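Local coordinates for protein hydroquinone dioxygenase large subunit (PDB 4ZXA) that forms, together with a small subunit, an iron(II)-dependent hydroquinone 1,2-dioxygenase that probably opens the aromatic ring of hydroquinone with molecular oxygen, at residues G28-F32 and I132-N138; S40-Y44 and A153-K157; T49-K53 and A112-Y116. One frame throughout, in Å; residues are numbered along the deposited sequence.

Contacts 1 and 2 have centres about 9 Å apart and touch through Y29 and G155 and through D135 and K157; the centre of contact 3 lies about 25 Å from each of theirs. Contact 1 is buried and fastens the loop before strand 32-34 to the end of helix 122-136 with an aromatic cluster and polar bonds. Contact 2, partly buried, is more polar, and both another copy of this protein and the small subunit reach it. Contact 3, partly buried with exposed P51 and K53, is mainly apolar, with one indole-to-carbonyl hydrogen bond, and the small subunit packs on A112. Contacts 2 and 3 use neighbouring strands, 37-41 and 45-52, of one five-stranded sheet.

Contact 1: G28-F32 and I132-N138; sequences GYRSF and ILRDWTN
The F32 ring carries I132 CG1 over one face, 3.9 Å from the ring centroid in a CH-pi contact, while W136 NE1 meets its edge. I132 CG2 covers a face of the W136 indole, toward the rim, so the two branches of one isoleucine pack against two rings. At the indole edge NE1 donates to R30 O (3.1 Å), which lies in the ring plane. Y29 has D135 O and N138 OD1 at its edge and sits oblique to the five-membered ring of W136, their centroids 5.5 Å apart. These three aromatics form a cluster that seats the loop and the start of strand 32-34 on the last turn of helix 122-136; L39 of strand 37-41 and L67 of helix 63-75 pack on W136, and M70 on I132. D135 CG stands anti to the backbone N (chi1 -171°), swinging the carboxylate toward the loop, where OD2 accepts a nearly straight bond from R30 N at 2.9 Å, on the syn side though tilted out of the carboxylate plane. OD1 lies near the R30 guanidinium edge, a long salt bridge of 4.0 Å to NE, whereas R30 NH1 binds S21 O. Past the helix end, N138 ND2 donates in its amide plane to Y29 OH (3.1 Å), with ring and amide nearly coplanar. That hydroxyl also bonds G155 O; with OD1 on N158 N, both amide ends are held, probably fixing its rotation.

Contact 2: S40-Y44 and A153-K157; sequences SRDEY and AFGRK
R41 meets A153 end-on: NH1 at 3.0 Å and NH2 at 2.9 Å both donate to the single carbonyl oxygen A153 O, which lies in the guanidinium plane. Its NE, with NH2 again, grips D42 O side-on, the NE bond measuring 2.7 Å. A bend at chi3 (-79°) curls the chain back so that one flat cation spans the carbonyl of its own neighbour and that of the facing loop, and these bonds hold it against rotation. E43 and R156 instead run side by side and point the same way. R156 NE reaches E43 OE2 at 3.2 Å in a salt bridge whose N-H is almost straight and meets the anti lone pair of OE2, although carboxylate and guanidinium planes are turned 53° apart. R156 NH1 continues to A9 O and N7 O of the small subunit. Between these pairs the backbones meet: G155 N donates to E43 O (2.8 Å), and E43 CA approaches G155 O at 3.4 Å in a CA-H...O contact. R41 closes strand 37-41, and D42 to Y44 make the turn of the beta-hairpin that leads into strand 45-52; D42 shapes it as an Asx turn, OD1 accepting from Y44 N and also from F45 N, while D42 OD2 is bonded to T308 OG1 of the second subunit. Y44 and F154 cross at about a right angle and form an edge-to-face pair, planes at 62°. Y44 CD2 stands 3.6 Å above the centre of the F154 face. F250 of the second subunit meets both rings, and E249 of the same subunit bonds Y44 OH.

Contact 3: T49-K53 and A112-Y116; sequences TWPAK and AGVNY
A112 O has K53 NZ at 3.6 Å, a loose approach, and G113 O lies 3.2 Å from K53 CG. Here helix 107-111 ends in a Schellman motif, G113 taking positive phi, and K53 lays its bent chain along the carbonyls of that end. V114 follows with the one hydrogen bond of the contact: its O accepts from W50 NE1 at 2.9 Å, nearly straight and in the indole plane. W50 CG sits between the backbone N and the carbonyl carbon (chi1 69°), which brings the NE1 edge round to this oxygen. A52 CB presses against the same V114 O, 3.4 Å away. A leucine in place of W50 would probably leave V114 O without its indole donor and open a gap beside Y116. The CB of N115 is directed away from the strand, and its part is mostly backbone. Y116 starts strand 116-121, within this chain the outermost strand of the sheet that carries the metal ligands H256 and H303, and so ties that sheet to the five-stranded one. Y116 CB touches W50 CD1 (3.3 Å), while P51 CG stands over the centre of the Y116 ring in a CH-pi contact, 4.1 Å from the centroid; Y116 OH bonds E118. With a single directional bond, the join rests mostly on shape, and the K53 charge near the helix C-terminal carbonyls is likely to be mildly favourable.

Contact 1: G28-F32 and I132-N138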
loop_
_atom_site.group_PDB
_atom_site.type_symbol
_atom_site.label_atom_id
_atom_site.label_comp_id
_atom_site.label_asym_id
_atom_site.label_seq_id
_atom_site.Cartn_x
_atom_site.Cartn_y
_atom_site.Cartn_z
ATOM N N GLY E 28 -16.545 -7.819 -15.868
ATOM C CA GLY E 28 -17.419 -6.736 -16.292
ATOM C C GLY E 28 -16.658 -5.496 -16.729
ATOM O O GLY E 28 -17.261 -4.472 -17.062
ATOM N N TYR E 29 -15.331 -5.580 -16.734
ATOM C CA TYR E 29 -14.507 -4.427 -17.074
ATOM C C TYR E 29 -13.876 -4.570 -18.453
ATOM O O TYR E 29 -13.651 -5.673 -18.930
ATOM C CB TYR E 29 -13.390 -4.216 -16.041
ATOM C CG TYR E 29 -13.839 -4.037 -14.599
ATOM C CD1 TYR E 29 -14.546 -2.907 -14.200
ATOM C CD2 TYR E 29 -13.518 -4.980 -13.626
ATOM C CE1 TYR E 29 -14.942 -2.735 -12.881
ATOM C CE2 TYR E 29 -13.911 -4.812 -12.307
ATOM C CZ TYR E 29 -14.621 -3.688 -11.945
ATOM O OH TYR E 29 -15.022 -3.524 -10.639
ATOM N N ARG E 30 -13.563 -3.437 -19.063
ATOM C CA ARG E 30 -12.850 -3.388 -20.330
ATOM C C ARG E 30 -11.347 -3.263 -20.109
ATOM O O ARG E 30 -10.903 -2.530 -19.237
ATOM C CB ARG E 30 -13.298 -2.157 -21.121
ATOM C CG ARG E 30 -14.790 -2.012 -21.325
ATOM C CD ARG E 30 -15.090 -0.710 -22.058
ATOM N NE ARG E 30 -16.506 -0.584 -22.375
ATOM C CZ ARG E 30 -17.057 -1.072 -23.480
ATOM N NH1 ARG E 30 -16.306 -1.715 -24.363
ATOM N NH2 ARG E 30 -18.355 -0.919 -23.706
ATOM N N SER E 31 -10.556 -3.948 -20.911
ATOM C CA SER E 31 -9.122 -3.702 -20.905
ATOM C C SER E 31 -8.835 -2.566 -21.877
ATOM O O SER E 31 -9.645 -2.277 -22.742
ATOM C CB SER E 31 -8.347 -4.960 -21.310
ATOM O OG SER E 31 -8.753 -5.403 -22.596
ATOM N N PHE E 32 -7.688 -1.914 -21.733
ATOM C CA PHE E 32 -7.337 -0.797 -22.606
ATOM C C PHE E 32 -5.931 -0.953 -23.175
ATOM O O PHE E 32 -5.046 -1.554 -22.559
ATOM C CB PHE E 32 -7.482 0.554 -21.881
ATOM C CG PHE E 32 -8.909 0.935 -21.576
ATOM C CD1 PHE E 32 -9.548 0.457 -20.439
ATOM C CD2 PHE E 32 -9.617 1.762 -22.428
ATOM C CE1 PHE E 32 -10.869 0.804 -20.158
ATOM C CE2 PHE E 32 -10.930 2.115 -22.150
ATOM C CZ PHE E 32 -11.556 1.638 -21.016
ATOM N N ILE E 132 -10.606 5.061 -18.675
ATOM C CA ILE E 132 -10.308 4.042 -17.672
ATOM C C ILE E 132 -11.032 4.339 -16.348
ATOM O O ILE E 132 -11.693 3.461 -15.787
ATOM C CB ILE E 132 -8.787 3.857 -17.463
ATOM C CG1 ILE E 132 -8.145 3.260 -18.720
ATOM C CG2 ILE E 132 -8.510 2.952 -16.260
ATOM C CD1 ILE E 132 -6.648 3.337 -18.729
ATOM N N LEU E 133 -10.928 5.574 -15.860
ATOM C CA LEU E 133 -11.639 5.957 -14.641
ATOM C C LEU E 133 -13.128 5.666 -14.785
ATOM O O LEU E 133 -13.744 5.066 -13.905
ATOM C CB LEU E 133 -11.428 7.439 -14.301
ATOM C CG LEU E 133 -10.045 7.901 -13.852
ATOM C CD1 LEU E 133 -9.965 9.436 -13.889
ATOM C CD2 LEU E 133 -9.731 7.362 -12.458
ATOM N N ARG E 134 -13.701 6.098 -15.900
ATOM C CA ARG E 134 -15.121 5.902 -16.147
ATOM C C ARG E 134 -15.474 4.435 -15.998
ATOM O O ARG E 134 -16.403 4.081 -15.277
ATOM C CB ARG E 134 -15.498 6.404 -17.544
ATOM C CG ARG E 134 -16.997 6.547 -17.781
ATOM C CD ARG E 134 -17.298 7.135 -19.167
ATOM N NE ARG E 134 -18.731 7.370 -19.357
ATOM C CZ ARG E 134 -19.296 8.574 -19.459
ATOM N NH1 ARG E 134 -18.558 9.683 -19.410
ATOM N NH2 ARG E 134 -20.610 8.669 -19.621
ATOM N N ASP E 135 -14.712 3.576 -16.665
ATOM C CA ASP E 135 -15.039 2.161 -16.676
ATOM C C ASP E 135 -14.735 1.434 -15.350
ATOM O O ASP E 135 -15.518 0.595 -14.914
ATOM C CB ASP E 135 -14.368 1.468 -17.861
ATOM C CG ASP E 135 -14.854 0.033 -18.044
ATOM O OD1 ASP E 135 -16.017 -0.150 -18.468
ATOM O OD2 ASP E 135 -14.079 -0.909 -17.758
ATOM N N TRP E 136 -13.616 1.758 -14.702
ATOM C CA TRP E 136 -13.187 1.000 -13.524
ATOM C C TRP E 136 -13.713 1.550 -12.191
ATOM O O TRP E 136 -13.547 0.917 -11.132
ATOM C CB TRP E 136 -11.661 0.890 -13.477
ATOM C CG TRP E 136 -11.077 0.174 -14.655
ATOM C CD1 TRP E 136 -11.756 -0.368 -15.705
ATOM C CD2 TRP E 136 -9.689 -0.084 -14.899
ATOM N NE1 TRP E 136 -10.882 -0.944 -16.585
ATOM C CE2 TRP E 136 -9.604 -0.782 -16.116
ATOM C CE3 TRP E 136 -8.513 0.208 -14.201
ATOM C CZ2 TRP E 136 -8.390 -1.192 -16.657
ATOM C CZ3 TRP E 136 -7.307 -0.201 -14.741
ATOM C CH2 TRP E 136 -7.254 -0.893 -15.953
ATOM N N THR E 137 -14.346 2.716 -12.240
ATOM C CA THR E 137 -14.909 3.285 -11.031
ATOM C C THR E 137 -16.394 2.968 -10.886
ATOM O O THR E 137 -17.230 3.504 -11.601
ATOM C CB THR E 137 -14.707 4.800 -10.965
ATOM O OG1 THR E 137 -13.322 5.106 -11.183
ATOM C CG2 THR E 137 -15.143 5.322 -9.603
ATOM N N ASN E 138 -16.700 2.103 -9.932
ATOM C CA ASN E 138 -18.056 1.689 -9.652
ATOM C C ASN E 138 -18.775 2.755 -8.870
ATOM O O ASN E 138 -18.144 3.660 -8.340
ATOM C CB ASN E 138 -18.032 0.392 -8.852
ATOM C CG ASN E 138 -17.308 -0.709 -9.581
ATOM O OD1 ASN E 138 -17.460 -0.860 -10.797
ATOM N ND2 ASN E 138 -16.491 -1.468 -8.854
HETATM O O HOH W 1 -17.529 -2.094 -18.426
#

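Contact 2: S40-Y44 and A153-K157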
loop_
_atom_site.group_PDB
_atom_site.type_symbol
_atom_site.label_atom_id
_atom_site.label_comp_id
_atom_site.label_asym_id
_atom_site.label_seq_id
_atom_site.Cartn_x
_atom_site.Cartn_y
_atom_site.Cartn_z
ATOM N N SER E 40 -5.608 -3.493 -17.731
ATOM C CA SER E 40 -6.833 -4.200 -17.371
ATOM C C SER E 40 -6.989 -4.224 -15.865
ATOM O O SER E 40 -6.024 -3.999 -15.141
ATOM C CB SER E 40 -6.791 -5.633 -17.881
ATOM O OG SER E 40 -5.853 -6.387 -17.139
ATOM N N ARG E 41 -8.192 -4.519 -15.393
ATOM C CA ARG E 41 -8.432 -4.647 -13.966
ATOM C C ARG E 41 -9.347 -5.825 -13.675
ATOM O O ARG E 41 -10.175 -6.197 -14.497
ATOM C CB ARG E 41 -9.032 -3.359 -13.401
ATOM C CG ARG E 41 -10.538 -3.269 -13.519
ATOM C CD ARG E 41 -11.137 -2.456 -12.390
ATOM N NE ARG E 41 -11.242 -3.225 -11.156
ATOM C CZ ARG E 41 -11.799 -2.776 -10.038
ATOM N NH1 ARG E 41 -12.306 -1.557 -9.989
ATOM N NH2 ARG E 41 -11.849 -3.548 -8.966
ATOM N N ASP E 42 -9.189 -6.411 -12.496
ATOM C CA ASP E 42 -10.086 -7.460 -12.047
ATOM C C ASP E 42 -10.770 -7.029 -10.758
ATOM O O ASP E 42 -10.973 -5.845 -10.525
ATOM C CB ASP E 42 -9.348 -8.787 -11.863
ATOM C CG ASP E 42 -8.180 -8.677 -10.919
ATOM O OD1 ASP E 42 -8.171 -7.749 -10.094
ATOM O OD2 ASP E 42 -7.272 -9.522 -11.001
ATOM N N GLU E 43 -11.129 -7.993 -9.925
ATOM C CA GLU E 43 -11.868 -7.704 -8.706
ATOM C C GLU E 43 -11.024 -6.990 -7.651
ATOM O O GLU E 43 -11.557 -6.308 -6.783
ATOM C CB GLU E 43 -12.470 -8.988 -8.135
ATOM C CG GLU E 43 -13.572 -9.590 -8.990
ATOM C CD GLU E 43 -13.050 -10.544 -10.046
ATOM O OE1 GLU E 43 -11.823 -10.608 -10.240
ATOM O OE2 GLU E 43 -13.867 -11.230 -10.686
ATOM N N TYR E 44 -9.709 -7.147 -7.729
ATOM C CA TYR E 44 -8.813 -6.539 -6.746
ATOM C C TYR E 44 -7.712 -5.640 -7.328
ATOM O O TYR E 44 -7.273 -4.700 -6.667
ATOM C CB TYR E 44 -8.142 -7.622 -5.895
ATOM C CG TYR E 44 -8.957 -8.122 -4.722
ATOM C CD1 TYR E 44 -9.346 -9.454 -4.638
ATOM C CD2 TYR E 44 -9.329 -7.269 -3.699
ATOM C CE1 TYR E 44 -10.072 -9.916 -3.568
ATOM C CE2 TYR E 44 -10.059 -7.724 -2.621
ATOM C CZ TYR E 44 -10.431 -9.049 -2.558
ATOM O OH TYR E 44 -11.168 -9.506 -1.482
ATOM N N ALA E 153 -13.534 0.033 -3.946
ATOM C CA ALA E 153 -13.289 -0.035 -5.384
ATOM C C ALA E 153 -13.241 -1.485 -5.846
ATOM O O ALA E 153 -13.019 -1.758 -7.033
ATOM C CB ALA E 153 -11.995 0.666 -5.744
ATOM N N PHE E 154 -13.436 -2.407 -4.903
ATOM C CA PHE E 154 -13.232 -3.824 -5.183
ATOM C C PHE E 154 -14.489 -4.520 -5.717
ATOM O O PHE E 154 -15.617 -4.103 -5.444
ATOM C CB PHE E 154 -12.708 -4.547 -3.943
ATOM C CG PHE E 154 -11.334 -4.113 -3.522
ATOM C CD1 PHE E 154 -10.347 -3.850 -4.467
ATOM C CD2 PHE E 154 -11.024 -3.968 -2.179
ATOM C CE1 PHE E 154 -9.064 -3.458 -4.070
ATOM C CE2 PHE E 154 -9.753 -3.567 -1.777
ATOM C CZ PHE E 154 -8.768 -3.318 -2.726
ATOM N N GLY E 155 -14.274 -5.571 -6.501
ATOM C CA GLY E 155 -15.352 -6.424 -6.963
ATOM C C GLY E 155 -15.544 -6.315 -8.461
ATOM O O GLY E 155 -14.681 -5.810 -9.180
ATOM N N ARG E 156 -16.689 -6.778 -8.939
ATOM C CA ARG E 156 -16.964 -6.733 -10.358
ATOM C C ARG E 156 -17.606 -5.401 -10.759
ATOM O O ARG E 156 -18.092 -4.646 -9.907
ATOM C CB ARG E 156 -17.808 -7.948 -10.751
ATOM C CG ARG E 156 -17.065 -9.234 -10.455
ATOM C CD ARG E 156 -17.859 -10.484 -10.779
ATOM N NE ARG E 156 -17.048 -11.685 -10.587
ATOM C CZ ARG E 156 -17.545 -12.915 -10.505
ATOM N NH1 ARG E 156 -18.858 -13.108 -10.597
ATOM N NH2 ARG E 156 -16.731 -13.948 -10.327
ATOM N N LYS E 157 -17.565 -5.091 -12.050
ATOM C CA LYS E 157 -18.122 -3.830 -12.514
ATOM C C LYS E 157 -19.504 -3.626 -11.928
ATOM O O LYS E 157 -20.297 -4.561 -11.834
ATOM C CB LYS E 157 -18.185 -3.787 -14.035
ATOM C CG LYS E 157 -18.945 -2.582 -14.563
ATOM C CD LYS E 157 -18.220 -1.277 -14.301
ATOM C CE LYS E 157 -18.989 -0.141 -14.945
ATOM N NZ LYS E 157 -18.167 1.040 -15.241
#

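Contact 3: T49-K53 and A112-Y116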
loop_
_atom_site.group_PDB
_atom_site.type_symbol
_atom_site.label_atom_id
_atom_site.label_comp_id
_atom_site.label_asym_id
_atom_site.label_seq_id
_atom_site.Cartn_x
_atom_site.Cartn_y
_atom_site.Cartn_z
ATOM N N THR E 49 0.631 -4.278 -18.433
ATOM C CA THR E 49 1.642 -5.059 -19.133
ATOM C C THR E 49 2.409 -4.195 -20.126
ATOM O O THR E 49 1.920 -3.152 -20.556
ATOM C CB THR E 49 1.049 -6.290 -19.866
ATOM O OG1 THR E 49 0.165 -5.863 -20.909
ATOM C CG2 THR E 49 0.304 -7.188 -18.899
ATOM N N TRP E 50 3.612 -4.634 -20.481
ATOM C CA TRP E 50 4.473 -3.886 -21.384
ATOM C C TRP E 50 5.603 -4.788 -21.866
ATOM O O TRP E 50 6.016 -5.707 -21.158
ATOM C CB TRP E 50 5.057 -2.653 -20.680
ATOM C CG TRP E 50 6.043 -2.993 -19.601
ATOM C CD1 TRP E 50 7.384 -3.205 -19.756
ATOM C CD2 TRP E 50 5.771 -3.170 -18.201
ATOM N NE1 TRP E 50 7.965 -3.492 -18.542
ATOM C CE2 TRP E 50 6.998 -3.478 -17.572
ATOM C CE3 TRP E 50 4.610 -3.088 -17.416
ATOM C CZ2 TRP E 50 7.100 -3.715 -16.199
ATOM C CZ3 TRP E 50 4.712 -3.322 -16.044
ATOM C CH2 TRP E 50 5.947 -3.629 -15.452
ATOM N N PRO E 51 6.107 -4.530 -23.082
ATOM C CA PRO E 51 7.209 -5.308 -23.658
ATOM C C PRO E 51 8.556 -4.945 -23.040
ATOM O O PRO E 51 8.816 -3.759 -22.808
ATOM C CB PRO E 51 7.201 -4.873 -25.124
ATOM C CG PRO E 51 6.614 -3.494 -25.094
ATOM C CD PRO E 51 5.563 -3.547 -24.035
ATOM N N ALA E 52 9.390 -5.950 -22.779
ATOM C CA ALA E 52 10.757 -5.727 -22.318
ATOM C C ALA E 52 11.645 -6.971 -22.503
ATOM O O ALA E 52 11.405 -8.023 -21.903
ATOM C CB ALA E 52 10.765 -5.260 -20.853
ATOM N N LYS E 53 12.669 -6.847 -23.342
ATOM C CA LYS E 53 13.554 -7.971 -23.657
ATOM C C LYS E 53 12.792 -9.198 -24.173
ATOM O O LYS E 53 13.002 -10.319 -23.706
ATOM C CB LYS E 53 14.426 -8.349 -22.449
ATOM C CG LYS E 53 15.231 -7.189 -21.890
ATOM C CD LYS E 53 16.398 -7.654 -21.023
ATOM C CE LYS E 53 16.076 -8.944 -20.273
ATOM N NZ LYS E 53 17.083 -9.254 -19.205
ATOM N N ALA E 112 18.122 -4.027 -14.588
ATOM C CA ALA E 112 17.852 -5.344 -15.177
ATOM C C ALA E 112 17.247 -5.240 -16.580
ATOM O O ALA E 112 16.941 -6.251 -17.217
ATOM C CB ALA E 112 16.951 -6.160 -14.271
ATOM N N GLY E 113 17.069 -4.007 -17.051
ATOM C CA GLY E 113 16.508 -3.756 -18.366
ATOM C C GLY E 113 15.152 -4.389 -18.618
ATOM O O GLY E 113 14.912 -4.888 -19.709
ATOM N N VAL E 114 14.272 -4.367 -17.619
ATOM C CA VAL E 114 12.903 -4.857 -17.778
ATOM C C VAL E 114 11.889 -3.713 -17.789
ATOM O O VAL E 114 10.676 -3.932 -17.750
ATOM C CB VAL E 114 12.501 -5.833 -16.663
ATOM C CG1 VAL E 114 13.462 -7.008 -16.613
ATOM C CG2 VAL E 114 12.455 -5.118 -15.329
ATOM N N ASN E 115 12.392 -2.488 -17.832
ATOM C CA ASN E 115 11.533 -1.325 -17.863
ATOM C C ASN E 115 11.082 -1.005 -19.287
ATOM O O ASN E 115 11.682 -1.446 -20.257
ATOM C CB ASN E 115 12.294 -0.132 -17.302
ATOM C CG ASN E 115 13.626 0.085 -18.003
ATOM O OD1 ASN E 115 14.517 -0.769 -17.956
ATOM N ND2 ASN E 115 13.769 1.235 -18.652
ATOM N N TYR E 116 10.026 -0.216 -19.405
ATOM C CA TYR E 116 9.627 0.324 -20.696
ATOM C C TYR E 116 9.011 1.715 -20.530
ATOM O O TYR E 116 8.268 1.963 -19.575
ATOM C CB TYR E 116 8.644 -0.625 -21.385
ATOM C CG TYR E 116 8.066 -0.106 -22.681
ATOM C CD1 TYR E 116 8.788 -0.163 -23.873
ATOM C CD2 TYR E 116 6.784 0.417 -22.719
ATOM C CE1 TYR E 116 8.239 0.305 -25.070
ATOM C CE2 TYR E 116 6.227 0.884 -23.901
ATOM C CZ TYR E 116 6.956 0.832 -25.073
ATOM O OH TYR E 116 6.377 1.310 -26.229
#